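Local coordinates for protein alpha,alpha-trehalose-phosphate synthase (UDP-forming) (Burkholderia multivorans, PDB 5UOF) that belongs to glycosyltransferase family 20 and has the GT-B architecture, in which two Rossmann-like domains face each other across a cleft, at residues 34-39 against 137-142; 114-119 against 179-184; 289-294 against 338-343. All coordinates share one frame; numbering follows the deposited sequence.

Contact 1: residues 34-39 against 137-142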
loop_
_atom_site.group_PDB
_atom_site.type_symbol
_atom_site.label_atom_id
_atom_site.label_comp_id
_atom_site.label_asym_id
_atom_site.label_seq_id
_atom_site.Cartn_x
_atom_site.Cartn_y
_atom_site.Cartn_z
ATOM N N VAL A 34 -11.797 -10.394 -28.446
ATOM C CA VAL A 34 -12.641 -9.362 -29.040
ATOM C C VAL A 34 -11.904 -8.025 -29.063
ATOM O O VAL A 34 -12.124 -7.200 -29.963
ATOM C CB VAL A 34 -13.997 -9.272 -28.310
ATOM C CG1 VAL A 34 -13.811 -8.839 -26.878
ATOM C CG2 VAL A 34 -14.937 -8.321 -29.033
ATOM N N GLY A 35 -10.982 -7.808 -28.121
ATOM C CA GLY A 35 -10.203 -6.581 -28.128
ATOM C C GLY A 35 -9.204 -6.478 -29.267
ATOM O O GLY A 35 -8.972 -5.386 -29.788
ATOM N N VAL A 36 -8.608 -7.593 -29.682
ATOM C CA VAL A 36 -7.502 -7.531 -30.637
ATOM C C VAL A 36 -7.807 -8.146 -31.990
ATOM O O VAL A 36 -6.980 -8.003 -32.905
ATOM C CB VAL A 36 -6.228 -8.186 -30.067
ATOM C CG1 VAL A 36 -5.801 -7.501 -28.761
ATOM C CG2 VAL A 36 -6.443 -9.681 -29.890
ATOM N N MET A 37 -8.927 -8.848 -32.157
ATOM C CA MET A 37 -9.058 -9.656 -33.369
ATOM C C MET A 37 -9.153 -8.784 -34.617
ATOM O O MET A 37 -8.562 -9.116 -35.656
ATOM C CB MET A 37 -10.256 -10.594 -33.264
ATOM C CG MET A 37 -10.337 -11.614 -34.395
ATOM S SD MET A 37 -8.839 -12.613 -34.573
ATOM C CE MET A 37 -8.799 -13.499 -33.017
ATOM N N ASP A 38 -9.876 -7.659 -34.535
ATOM C CA ASP A 38 -9.994 -6.776 -35.693
ATOM C C ASP A 38 -8.628 -6.301 -36.173
ATOM O O ASP A 38 -8.395 -6.177 -37.383
ATOM C CB ASP A 38 -10.882 -5.578 -35.364
ATOM C CG ASP A 38 -12.362 -5.884 -35.508
ATOM O OD1 ASP A 38 -12.707 -7.043 -35.827
ATOM O OD2 ASP A 38 -13.182 -4.961 -35.308
ATOM N N ALA A 39 -7.713 -6.017 -35.237
ATOM C CA ALA A 39 -6.373 -5.582 -35.613
ATOM C C ALA A 39 -5.553 -6.735 -36.180
ATOM O O ALA A 39 -4.789 -6.553 -37.136
ATOM C CB ALA A 39 -5.667 -4.961 -34.408
ATOM N N TRP A 137 2.825 -6.564 -29.523
ATOM C CA TRP A 137 1.970 -6.065 -28.442
ATOM C C TRP A 137 1.851 -7.137 -27.364
ATOM O O TRP A 137 1.164 -8.146 -27.561
ATOM C CB TRP A 137 0.596 -5.682 -28.985
ATOM C CG TRP A 137 -0.252 -4.909 -28.003
ATOM C CD1 TRP A 137 0.087 -4.533 -26.735
ATOM C CD2 TRP A 137 -1.575 -4.424 -28.231
ATOM N NE1 TRP A 137 -0.948 -3.837 -26.155
ATOM C CE2 TRP A 137 -1.980 -3.755 -27.056
ATOM C CE3 TRP A 137 -2.457 -4.484 -29.321
ATOM C CZ2 TRP A 137 -3.229 -3.157 -26.937
ATOM C CZ3 TRP A 137 -3.710 -3.885 -29.191
ATOM C CH2 TRP A 137 -4.074 -3.233 -28.012
ATOM N N VAL A 138 2.508 -6.904 -26.214
ATOM C CA VAL A 138 2.578 -7.841 -25.092
ATOM C C VAL A 138 1.558 -7.447 -24.032
ATOM O O VAL A 138 1.446 -6.267 -23.671
ATOM C CB VAL A 138 3.998 -7.860 -24.496
ATOM C CG1 VAL A 138 4.089 -8.858 -23.340
ATOM C CG2 VAL A 138 5.028 -8.171 -25.587
ATOM N N HIS A 139 0.844 -8.434 -23.485
ATOM C CA HIS A 139 -0.254 -8.172 -22.559
ATOM C C HIS A 139 0.015 -8.714 -21.166
ATOM O O HIS A 139 0.186 -9.922 -20.982
ATOM C CB HIS A 139 -1.560 -8.738 -23.106
ATOM C CG HIS A 139 -2.081 -7.937 -24.246
ATOM N ND1 HIS A 139 -3.000 -6.921 -24.072
ATOM C CD2 HIS A 139 -1.732 -7.920 -25.552
ATOM C CE1 HIS A 139 -3.230 -6.346 -25.239
ATOM N NE2 HIS A 139 -2.469 -6.930 -26.150
ATOM N N ASP A 140 0.053 -7.794 -20.200
ATOM C CA ASP A 140 -0.151 -8.017 -18.771
ATOM C C ASP A 140 1.050 -8.582 -18.019
ATOM O O ASP A 140 2.094 -8.900 -18.600
ATOM C CB ASP A 140 -1.370 -8.906 -18.532
ATOM C CG ASP A 140 -2.182 -8.454 -17.319
ATOM O OD1 ASP A 140 -1.866 -7.372 -16.758
ATOM O OD2 ASP A 140 -3.120 -9.173 -16.910
ATOM N N TYR A 141 0.877 -8.711 -16.701
ATOM C CA TYR A 141 2.002 -8.775 -15.777
ATOM C C TYR A 141 2.787 -10.085 -15.848
ATOM O O TYR A 141 3.954 -10.099 -15.436
ATOM C CB TYR A 141 1.495 -8.517 -14.348
ATOM C CG TYR A 141 0.508 -9.544 -13.842
ATOM C CD1 TYR A 141 -0.844 -9.478 -14.186
ATOM C CD2 TYR A 141 0.931 -10.595 -13.035
ATOM C CE1 TYR A 141 -1.733 -10.434 -13.736
ATOM C CE2 TYR A 141 0.049 -11.546 -12.575
ATOM C CZ TYR A 141 -1.282 -11.463 -12.929
ATOM O OH TYR A 141 -2.155 -12.423 -12.473
ATOM N N HIS A 142 2.187 -11.184 -16.325
ATOM C CA HIS A 142 2.949 -12.427 -16.441
ATOM C C HIS A 142 4.067 -12.303 -17.458
ATOM O O HIS A 142 5.020 -13.092 -17.421
ATOM C CB HIS A 142 2.053 -13.602 -16.864
ATOM C CG HIS A 142 0.965 -13.945 -15.888
ATOM N ND1 HIS A 142 1.209 -14.602 -14.701
ATOM C CD2 HIS A 142 -0.374 -13.764 -15.947
ATOM C CE1 HIS A 142 0.070 -14.792 -14.060
ATOM N NE2 HIS A 142 -0.906 -14.291 -14.795
#
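Val36 presents one methyl group to two aromatic rings, Trp137 and His139, where a helix lies against the sheet of the N-terminal Rossmann-like domain of this GT-B fold. The helix is 32-43 and the strand is 135-139, an inner strand of the parallel core. Trp137 and His139 are two residues apart on that strand, so both rings rise from the same side of the sheet. The indole swings toward the helix because CG stands anti to the backbone N (chi1 -169°). The imidazole tips down onto the indole, its NE2 3.2 Å above the middle of the Trp137 ring plane, and the two ring planes are inclined to each other by about 40°. A small apolar side chain suits this buried helix-sheet interface: with CG1 of Val36 anti to the carbonyl carbon (chi1 -58°), the torsion points that methyl at CZ3 of Trp137, 4.2 Å away, meeting the ring at a slant. Val14 of the neighbouring strand 12-16 and Trp453 of helix 450-472 also touch Val36, while Phe457 of that same late helix stacks on Trp137. All three touching residues are buried, and ND1 of His139 is satisfied by a hydrogen bond to NE2 of His164. The other imidazole nitrogen, NE2 of His139, comes within 4.3 Å of CG1 of Val36.

Contact 2: residues 114-119 against 179-184. With EDO (1,2-ethanediol), chain I.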
loop_
_atom_site.group_PDB
_atom_site.type_symbol
_atom_site.label_atom_id
_atom_site.label_comp_id
_atom_site.label_asym_id
_atom_site.label_seq_id
_atom_site.Cartn_x
_atom_site.Cartn_y
_atom_site.Cartn_z
ATOM N N GLY A 114 12.707 -18.112 -11.966
ATOM C CA GLY A 114 11.880 -18.906 -12.866
ATOM C C GLY A 114 11.003 -18.053 -13.764
ATOM O O GLY A 114 10.773 -18.390 -14.928
ATOM N N TYR A 115 10.477 -16.957 -13.221
ATOM C CA TYR A 115 9.711 -15.977 -13.992
ATOM C C TYR A 115 10.533 -15.400 -15.135
ATOM O O TYR A 115 10.088 -15.372 -16.295
ATOM C CB TYR A 115 9.275 -14.887 -13.019
ATOM C CG TYR A 115 8.592 -13.662 -13.544
ATOM C CD1 TYR A 115 7.329 -13.729 -14.104
ATOM C CD2 TYR A 115 9.163 -12.410 -13.368
ATOM C CE1 TYR A 115 6.677 -12.580 -14.532
ATOM C CE2 TYR A 115 8.518 -11.263 -13.776
ATOM C CZ TYR A 115 7.271 -11.354 -14.360
ATOM O OH TYR A 115 6.609 -10.213 -14.762
ATOM N N LEU A 116 11.756 -14.956 -14.830
ATOM C CA LEU A 116 12.650 -14.501 -15.889
ATOM C C LEU A 116 12.925 -15.617 -16.892
ATOM O O LEU A 116 12.914 -15.384 -18.110
ATOM C CB LEU A 116 13.958 -13.985 -15.295
ATOM C CG LEU A 116 13.822 -12.848 -14.274
ATOM C CD1 LEU A 116 15.199 -12.270 -13.939
ATOM C CD2 LEU A 116 12.848 -11.768 -14.740
ATOM N N ARG A 117 13.149 -16.837 -16.400
ATOM C CA ARG A 117 13.530 -17.939 -17.280
ATOM C C ARG A 117 12.430 -18.253 -18.286
ATOM O O ARG A 117 12.700 -18.415 -19.483
ATOM C CB ARG A 117 13.873 -19.190 -16.467
ATOM C CG ARG A 117 14.325 -20.359 -17.364
ATOM C CD ARG A 117 14.325 -21.701 -16.632
ATOM N NE ARG A 117 12.969 -22.142 -16.302
ATOM C CZ ARG A 117 12.128 -22.707 -17.170
ATOM N NH1 ARG A 117 12.498 -22.908 -18.435
ATOM N NH2 ARG A 117 10.915 -23.077 -16.772
ATOM N N VAL A 118 11.179 -18.340 -17.826
ATOM C CA VAL A 118 10.116 -18.713 -18.755
ATOM C C VAL A 118 9.832 -17.585 -19.733
ATOM O O VAL A 118 9.497 -17.841 -20.897
ATOM C CB VAL A 118 8.841 -19.150 -18.012
ATOM C CG1 VAL A 118 9.122 -20.406 -17.210
ATOM C CG2 VAL A 118 8.290 -18.029 -17.133
ATOM N N ASN A 119 9.977 -16.329 -19.304
ATOM C CA ASN A 119 9.850 -15.234 -20.260
ATOM C C ASN A 119 10.935 -15.325 -21.330
ATOM O O ASN A 119 10.651 -15.215 -22.528
ATOM C CB ASN A 119 9.904 -13.890 -19.546
ATOM C CG ASN A 119 8.532 -13.399 -19.138
ATOM O OD1 ASN A 119 7.876 -12.667 -19.885
ATOM N ND2 ASN A 119 8.080 -13.805 -17.954
ATOM N N HIS A 179 12.005 -4.555 -7.689
ATOM C CA HIS A 179 11.246 -3.482 -8.337
ATOM C C HIS A 179 12.093 -2.704 -9.341
ATOM O O HIS A 179 11.609 -2.348 -10.419
ATOM C CB HIS A 179 10.675 -2.533 -7.279
ATOM C CG HIS A 179 11.700 -1.985 -6.333
ATOM N ND1 HIS A 179 12.399 -0.821 -6.577
ATOM C CD2 HIS A 179 12.124 -2.435 -5.130
ATOM C CE1 HIS A 179 13.218 -0.585 -5.567
ATOM N NE2 HIS A 179 13.064 -1.544 -4.672
ATOM N N ASP A 180 13.354 -2.415 -9.002
ATOM C CA ASP A 180 14.197 -1.667 -9.933
ATOM C C ASP A 180 14.381 -2.421 -11.244
ATOM O O ASP A 180 14.314 -1.826 -12.327
ATOM C CB ASP A 180 15.560 -1.359 -9.311
ATOM C CG ASP A 180 16.496 -0.648 -10.286
ATOM O OD1 ASP A 180 16.312 0.569 -10.510
ATOM O OD2 ASP A 180 17.408 -1.305 -10.846
ATOM N N GLU A 181 14.602 -3.735 -11.171
ATOM C CA GLU A 181 14.783 -4.516 -12.393
ATOM C C GLU A 181 13.484 -4.614 -13.188
ATOM O O GLU A 181 13.508 -4.605 -14.427
ATOM C CB GLU A 181 15.311 -5.904 -12.042
ATOM C CG GLU A 181 15.713 -6.734 -13.253
ATOM C CD GLU A 181 16.492 -7.975 -12.875
ATOM O OE1 GLU A 181 17.531 -8.247 -13.518
ATOM O OE2 GLU A 181 16.067 -8.681 -11.942
ATOM N N LEU A 182 12.343 -4.724 -12.498
ATOM C CA LEU A 182 11.065 -4.752 -13.205
ATOM C C LEU A 182 10.847 -3.467 -13.984
ATOM O O LEU A 182 10.368 -3.496 -15.127
ATOM C CB LEU A 182 9.914 -4.976 -12.231
ATOM C CG LEU A 182 9.904 -6.341 -11.542
ATOM C CD1 LEU A 182 8.767 -6.411 -10.576
ATOM C CD2 LEU A 182 9.797 -7.461 -12.559
ATOM N N VAL A 183 11.180 -2.324 -13.380
ATOM C CA VAL A 183 10.988 -1.059 -14.078
ATOM C C VAL A 183 11.953 -0.950 -15.257
ATOM O O VAL A 183 11.583 -0.450 -16.328
ATOM C CB VAL A 183 11.115 0.115 -13.089
ATOM C CG1 VAL A 183 11.247 1.425 -13.834
ATOM C CG2 VAL A 183 9.895 0.151 -12.149
ATOM N N LYS A 184 13.185 -1.453 -15.103
ATOM C CA LYS A 184 14.079 -1.553 -16.257
ATOM C C LYS A 184 13.449 -2.378 -17.380
ATOM O O LYS A 184 13.512 -1.990 -18.553
ATOM C CB LYS A 184 15.423 -2.157 -15.846
ATOM C CG LYS A 184 16.407 -2.278 -17.018
ATOM C CD LYS A 184 17.737 -2.917 -16.592
ATOM C CE LYS A 184 17.534 -4.356 -16.154
ATOM N NZ LYS A 184 18.817 -5.044 -15.833
HETATM C C1 EDO I . 13.560 -11.945 -19.151
HETATM O O1 EDO I . 14.317 -13.108 -18.826
HETATM C C2 EDO I . 14.448 -10.718 -19.048
HETATM O O2 EDO I . 15.369 -10.669 -20.144
#
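Tyr115 of helix 109-127 and Leu182 of helix 179-186 meet where the methyl CD2 of Leu182 comes up to one edge of the Tyr115 ring, and the tyrosine is the one to follow outward. From CB, CG departs anti to the backbone N (chi1 174°), which sends the ring off its own helix toward the gap between the two. One ring edge is apolar: CE2 of Tyr115 lies 4.2 Å from CD2 of Leu182, the methyl sitting near the plane of the ring. On the other edge, CE1 packs near the carbonyl oxygen of His142. At the tip, OH is hydrogen-bonded to the carbonyl oxygen of Tyr141, so a residue that is greasy along its flank and polar at its end suits a buried place facing both a leucine and the backbone of the 3-10 turn at 141-142. Leu94 of helix 89-98 touches both Tyr115 and Leu182, and the ring of Phe89 meets that of Tyr115 with planes at about 45°. The tyrosine's backbone is engaged as well: ND2 of Asn119, which also bonds to O of His142, donates to O of Tyr115 at 3.0 Å, nearly straight at 169°, from the opposite face of the carbonyl plane to the helical N-H of Asn119.

Nearer the partly exposed side, the extended chain of Glu181 crosses Leu116 at an angle, OE2 of Glu181 lying 4.2 Å from CD1 of Leu116. That oxygen finds its polar partner in OH of Tyr112. A 1,2-ethanediol, probably from the crystallisation liquor, gives a hydrogen bond from O1 to O of Leu116 at 2.8 Å and also bonds to ND1 of His148. Two helices touching through side chains alone, with CA atoms of Leu116 and Leu182 still 10.2 Å apart, belong to the helical layer flanking the sheet of a Rossmann-like domain.

Contact 3: residues 289-294 against 338-343. With EDO (1,2-ethanediol), chain N.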
loop_
_atom_site.group_PDB
_atom_site.type_symbol
_atom_site.label_atom_id
_atom_site.label_comp_id
_atom_site.label_asym_id
_atom_site.label_seq_id
_atom_site.Cartn_x
_atom_site.Cartn_y
_atom_site.Cartn_z
ATOM N N ARG A 289 -25.686 -4.801 6.752
ATOM C CA ARG A 289 -25.846 -3.553 7.488
ATOM C C ARG A 289 -27.011 -2.748 6.936
ATOM O O ARG A 289 -27.777 -2.155 7.695
ATOM C CB ARG A 289 -24.548 -2.745 7.423
ATOM C CG ARG A 289 -24.543 -1.491 8.263
ATOM C CD ARG A 289 -23.112 -0.973 8.481
ATOM N NE ARG A 289 -22.291 -1.894 9.267
ATOM C CZ ARG A 289 -21.089 -1.596 9.760
ATOM N NH1 ARG A 289 -20.555 -0.400 9.546
ATOM N NH2 ARG A 289 -20.415 -2.491 10.465
ATOM N N MET A 290 -27.182 -2.731 5.613
ATOM C CA MET A 290 -28.324 -2.020 5.055
ATOM C C MET A 290 -29.638 -2.626 5.537
ATOM O O MET A 290 -30.565 -1.902 5.907
ATOM C CB MET A 290 -28.251 -2.023 3.530
ATOM C CG MET A 290 -29.192 -1.014 2.901
ATOM S SD MET A 290 -29.830 -1.634 1.344
ATOM C CE MET A 290 -30.910 -2.945 1.918
ATOM N N LEU A 291 -29.733 -3.960 5.549
ATOM C CA LEU A 291 -30.966 -4.605 5.989
ATOM C C LEU A 291 -31.243 -4.343 7.461
ATOM O O LEU A 291 -32.409 -4.275 7.871
ATOM C CB LEU A 291 -30.893 -6.110 5.738
ATOM C CG LEU A 291 -30.836 -6.550 4.276
ATOM C CD1 LEU A 291 -30.640 -8.053 4.240
ATOM C CD2 LEU A 291 -32.119 -6.144 3.534
ATOM N N ALA A 292 -30.187 -4.221 8.272
ATOM C CA ALA A 292 -30.362 -3.883 9.682
ATOM C C ALA A 292 -30.778 -2.426 9.852
ATOM O O ALA A 292 -31.632 -2.111 10.692
ATOM C CB ALA A 292 -29.065 -4.160 10.441
ATOM N N ASN A 293 -30.186 -1.526 9.059
ATOM C CA ASN A 293 -30.451 -0.094 9.197
ATOM C C ASN A 293 -31.806 0.296 8.624
ATOM O O ASN A 293 -32.433 1.243 9.111
ATOM C CB ASN A 293 -29.370 0.726 8.488
ATOM C CG ASN A 293 -28.016 0.619 9.150
ATOM O OD1 ASN A 293 -27.906 0.249 10.322
ATOM N ND2 ASN A 293 -26.971 0.963 8.402
ATOM N N ALA A 294 -32.256 -0.393 7.581
ATOM C CA ALA A 294 -33.492 -0.063 6.873
ATOM C C ALA A 294 -34.311 -1.340 6.817
ATOM O O ALA A 294 -34.388 -2.004 5.771
ATOM C CB ALA A 294 -33.202 0.488 5.475
ATOM N N LEU A 338 -39.459 -17.554 5.526
ATOM C CA LEU A 338 -39.991 -18.734 4.853
ATOM C C LEU A 338 -39.828 -18.669 3.341
ATOM O O LEU A 338 -39.542 -19.682 2.695
ATOM C CB LEU A 338 -41.468 -18.894 5.198
ATOM C CG LEU A 338 -41.865 -20.137 5.976
ATOM C CD1 LEU A 338 -43.368 -20.248 5.927
ATOM C CD2 LEU A 338 -41.198 -21.365 5.384
ATOM N N ASP A 339 -40.026 -17.496 2.748
ATOM C CA ASP A 339 -39.919 -17.407 1.297
ATOM C C ASP A 339 -38.889 -16.371 0.866
ATOM O O ASP A 339 -39.024 -15.766 -0.196
ATOM C CB ASP A 339 -41.279 -17.114 0.662
ATOM C CG ASP A 339 -41.767 -15.712 0.949
ATOM O OD1 ASP A 339 -41.276 -15.092 1.917
ATOM O OD2 ASP A 339 -42.646 -15.235 0.196
ATOM N N TRP A 340 -37.841 -16.165 1.662
ATOM C CA TRP A 340 -36.838 -15.169 1.299
ATOM C C TRP A 340 -35.455 -15.626 1.731
ATOM O O TRP A 340 -35.214 -15.806 2.930
ATOM C CB TRP A 340 -37.158 -13.817 1.923
ATOM C CG TRP A 340 -36.163 -12.753 1.579
ATOM C CD1 TRP A 340 -35.694 -12.428 0.331
ATOM C CD2 TRP A 340 -35.534 -11.854 2.494
ATOM N NE1 TRP A 340 -34.814 -11.376 0.424
ATOM C CE2 TRP A 340 -34.694 -11.012 1.744
ATOM C CE3 TRP A 340 -35.600 -11.686 3.884
ATOM C CZ2 TRP A 340 -33.924 -10.004 2.334
ATOM C CZ3 TRP A 340 -34.832 -10.685 4.472
ATOM C CH2 TRP A 340 -34.005 -9.859 3.699
ATOM N N THR A 341 -34.560 -15.802 0.742
ATOM C CA THR A 341 -33.127 -15.963 0.957
ATOM C C THR A 341 -32.458 -14.616 0.694
ATOM O O THR A 341 -32.424 -14.172 -0.464
ATOM C CB THR A 341 -32.555 -17.047 0.025
ATOM O OG1 THR A 341 -33.033 -18.340 0.429
ATOM C CG2 THR A 341 -31.026 -17.058 0.057
ATOM N N PRO A 342 -31.966 -13.907 1.722
ATOM C CA PRO A 342 -31.377 -12.573 1.483
ATOM C C PRO A 342 -30.211 -12.567 0.502
ATOM O O PRO A 342 -30.140 -11.681 -0.365
ATOM C CB PRO A 342 -30.935 -12.138 2.888
ATOM C CG PRO A 342 -31.895 -12.845 3.812
ATOM C CD PRO A 342 -32.225 -14.162 3.150
ATOM N N ILE A 343 -29.275 -13.507 0.630
ATOM C CA ILE A 343 -28.089 -13.560 -0.222
ATOM C C ILE A 343 -28.087 -14.902 -0.938
ATOM O O ILE A 343 -27.939 -15.956 -0.303
ATOM C CB ILE A 343 -26.784 -13.368 0.561
ATOM C CG1 ILE A 343 -26.743 -11.983 1.206
ATOM C CG2 ILE A 343 -25.580 -13.520 -0.393
ATOM C CD1 ILE A 343 -25.439 -11.729 1.994
HETATM C C1 EDO N . -36.634 -18.881 0.159
HETATM O O1 EDO N . -35.501 -19.194 0.981
HETATM C C2 EDO N . -36.934 -20.047 -0.774
HETATM O O2 EDO N . -35.751 -20.352 -1.519
#
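Leu291 and Trp340 come at each other from opposite directions, and the fork of the leucine ends at one corner of the indole. CD1 of Leu291 lies 3.9 Å from CH2 of Trp340, and CD2 of Leu291 reaches the same carbon at 4.2 Å. The approach is slanted. CD1 of Leu291 also lies 4.3 Å from CB of Pro342, so a single methyl serves two partners. The branched leucine, with two methyls at its end, fits a site that must touch a flat ring and a puckered one together.

A second layer sets these groups in place. Pro342 lies over one face of the indole, CG of Pro342 3.5 Å above the Trp340 ring plane and displaced toward its rim; the rigid pyrrolidine probably helps to hold the indole's orientation. CG of Trp340 stands anti to the backbone N (chi1 -180°), which carries the ring across toward the helix. NE1 of Trp340 makes weak hydrogen bonds to O of Val301 and OG of Ser302, at the start of strand 301-306. Asn332 and Phe335 of helix 314-335 touch Pro342 in turn. On the other side, Leu291 belongs to the last turns of helix 280-293, and its carbonyl oxygen accepts from NE2 of Gln298, which also touches Trp340.

Further out, OG1 of Thr341 shares a hydrogen bond of 2.7 Å with O1 of a 1,2-ethanediol, probably from the crystallisation liquor. No hydrogen bond crosses between 289-294 and 338-343: three buried side chains meet through their apolar atoms and join the helix to the loop by shape and by exclusion of water, without directional bonds.

In the fold
From the N terminus, helix 32-43 opens contact 1; before strand 135-139 closes it, helix 109-127 has opened contact 2, which closes only at helix 179-186. The two loops therefore cross, and both knit the N-terminal Rossmann-like domain: contact 1 ties a helix to the sheet, contact 2 joins two helices of its flanking layer. Their centres are 20 Å apart, yet they touch directly, through the 3-10 turn that follows strand 135-139. Contact 3 follows in series within the C-terminal domain, its shorter loop running from helix 280-293 to the approach to edge strand 343-346. It touches neither of the others; its nearest atoms are about 26 Å from contact 1.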